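Local coordinates for protein caspase-3 (Porites astreoides, PDB 6WI4) that is probably a cysteine protease of the caspase family that cleaves proteins after aspartate during coral apoptosis, at residues N59-E64 with G98-M103. Numbering follows the deposited sequence.
Sequences NQTRAE and GTDGTM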
loop_
_atom_site.group_PDB
_atom_site.type_symbol
_atom_site.label_atom_id
_atom_site.label_comp_id
_atom_site.label_asym_id
_atom_site.label_seq_id
_atom_site.Cartn_x
_atom_site.Cartn_y
_atom_site.Cartn_z
ATOM N N ASN A 59 -5.918 12.017 -7.370
ATOM C CA ASN A 59 -6.142 13.307 -6.700
ATOM C C ASN A 59 -7.513 13.373 -6.021
ATOM O O ASN A 59 -8.386 14.169 -6.382
ATOM C CB ASN A 59 -5.967 14.460 -7.696
ATOM C CG ASN A 59 -4.531 14.643 -8.132
ATOM O OD1 ASN A 59 -3.599 14.172 -7.483
ATOM N ND2 ASN A 59 -4.342 15.348 -9.242
ATOM N N GLN A 60 -7.685 12.526 -5.008
ATOM C CA GLN A 60 -8.938 12.411 -4.270
ATOM C C GLN A 60 -8.878 13.177 -2.955
ATOM O O GLN A 60 -7.878 13.113 -2.238
ATOM C CB GLN A 60 -9.244 10.941 -3.976
ATOM C CG GLN A 60 -9.358 10.100 -5.237
ATOM C CD GLN A 60 -10.570 10.451 -6.061
ATOM O OE1 GLN A 60 -11.702 10.184 -5.661
ATOM N NE2 GLN A 60 -10.342 11.048 -7.234
ATOM N N THR A 61 -9.963 13.891 -2.643
ATOM C CA THR A 61 -10.106 14.528 -1.339
ATOM C C THR A 61 -10.345 13.484 -0.257
ATOM O O THR A 61 -10.594 12.308 -0.532
ATOM C CB THR A 61 -11.278 15.509 -1.342
ATOM O OG1 THR A 61 -12.492 14.788 -1.594
ATOM C CG2 THR A 61 -11.089 16.571 -2.395
ATOM N N ARG A 62 -10.301 13.934 1.002
ATOM C CA ARG A 62 -10.641 13.038 2.102
ATOM C C ARG A 62 -12.050 12.490 1.948
ATOM O O ARG A 62 -12.285 11.297 2.161
ATOM C CB ARG A 62 -10.502 13.765 3.434
ATOM C CG ARG A 62 -9.071 14.106 3.742
ATOM C CD ARG A 62 -8.971 14.905 5.008
ATOM N NE ARG A 62 -9.502 16.253 4.856
ATOM C CZ ARG A 62 -9.472 17.160 5.823
ATOM N NH1 ARG A 62 -8.919 16.855 6.989
ATOM N NH2 ARG A 62 -9.984 18.367 5.625
ATOM N N ALA A 63 -13.002 13.346 1.572
ATOM C CA ALA A 63 -14.376 12.885 1.430
ATOM C C ALA A 63 -14.492 11.851 0.320
ATOM O O ALA A 63 -15.236 10.870 0.449
ATOM C CB ALA A 63 -15.299 14.072 1.163
ATOM N N GLU A 64 -13.739 12.041 -0.762
ATOM C CA GLU A 64 -13.770 11.080 -1.856
ATOM C C GLU A 64 -13.112 9.766 -1.463
ATOM O O GLU A 64 -13.596 8.697 -1.848
ATOM C CB GLU A 64 -13.103 11.678 -3.086
ATOM C CG GLU A 64 -13.971 12.769 -3.716
ATOM C CD GLU A 64 -13.259 13.576 -4.768
ATOM O OE1 GLU A 64 -12.020 13.731 -4.690
ATOM O OE2 GLU A 64 -13.958 14.087 -5.674
ATOM N N GLY A 98 -5.604 13.238 2.079
ATOM C CA GLY A 98 -6.372 13.569 0.895
ATOM C C GLY A 98 -5.799 14.831 0.271
ATOM O O GLY A 98 -4.901 15.472 0.817
ATOM N N THR A 99 -6.327 15.222 -0.888
ATOM C CA THR A 99 -5.815 16.450 -1.486
ATOM C C THR A 99 -6.081 17.664 -0.614
ATOM O O THR A 99 -5.384 18.674 -0.752
ATOM C CB THR A 99 -6.421 16.687 -2.866
ATOM O OG1 THR A 99 -7.844 16.625 -2.772
ATOM C CG2 THR A 99 -5.929 15.640 -3.847
ATOM N N ASP A 100 -7.053 17.581 0.295
ATOM C CA ASP A 100 -7.460 18.729 1.090
ATOM C C ASP A 100 -7.003 18.683 2.543
ATOM O O ASP A 100 -7.203 19.674 3.255
ATOM C CB ASP A 100 -8.990 18.884 1.058
ATOM C CG ASP A 100 -9.713 17.675 1.617
ATOM O OD1 ASP A 100 -9.252 16.543 1.380
ATOM O OD2 ASP A 100 -10.738 17.849 2.311
ATOM N N GLY A 101 -6.412 17.590 3.007
ATOM C CA GLY A 101 -6.013 17.507 4.399
ATOM C C GLY A 101 -5.833 16.068 4.844
ATOM O O GLY A 101 -5.886 15.135 4.042
ATOM N N THR A 102 -5.656 15.910 6.152
ATOM C CA THR A 102 -5.268 14.633 6.733
ATOM C C THR A 102 -6.473 13.844 7.225
ATOM O O THR A 102 -7.503 14.404 7.613
ATOM C CB THR A 102 -4.294 14.826 7.899
ATOM O OG1 THR A 102 -4.918 15.625 8.917
ATOM C CG2 THR A 102 -3.031 15.504 7.438
ATOM N N MET A 103 -6.321 12.525 7.222
ATOM C CA MET A 103 -7.267 11.633 7.868
ATOM C C MET A 103 -6.499 10.478 8.487
ATOM O O MET A 103 -5.411 10.121 8.034
ATOM C CB MET A 103 -8.327 11.106 6.893
ATOM C CG MET A 103 -7.753 10.520 5.627
ATOM S SD MET A 103 -9.001 9.930 4.466
ATOM C CE MET A 103 -9.761 8.634 5.428
HETATM O O HOH W 1 -12.851 16.263 1.913
#
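Arg62 runs extended at chi2 and bends at chi3 (-70°), which lays its guanidinium beside Asp100 and the 98-103 backbone. Asp100 holds CG between its own N and carbonyl carbon (chi1 60°), with the carboxylate directed at the start of helix 62-73. Asp100 OD1 takes a nearly straight hydrogen bond from Arg62 N at 2.8 Å, on the syn side, somewhat out of the carboxylate plane. Asp100 OD2 forms a salt bridge with Arg62, through weak hydrogen bonds from NE at 3.2 Å and from NH2. The guanidinium and carboxylate planes stand 76° apart, so this is not a flat paired arrangement. Arg62 NH1 donates to Thr102 O at 2.9 Å, close to the guanidinium plane. Gly101 CA lies 3.6 Å above that plane, over its centre.

Beside this, Thr99 N donates to Gln60 O at 2.9 Å. Thr61 CG2 packs on Thr99 OG1 at 3.3 Å. Thr61 is the N-cap of the helix and forms a capping box with Glu64: Glu64 N donates to Thr61 OG1, and Thr61 N donates to Glu64 OE1. A water bridges Ala63 N and Asp100 OD2. Met103 SD approaches Arg62 CG at 4.2 Å, and the Met103 side chain also touches Ile65 of the same helix.

The contact thus joins the turn between strands 95-98 and 101-104 to the loop that leaves edge strand 53-58 and enters helix 62-73. Asp100 engages the first-turn amides of Arg62, directly, and Ala63, through water. Its negative charge probably interacts favourably with the helix N-terminus, and the Arg62 guanidinium probably balances part of that charge.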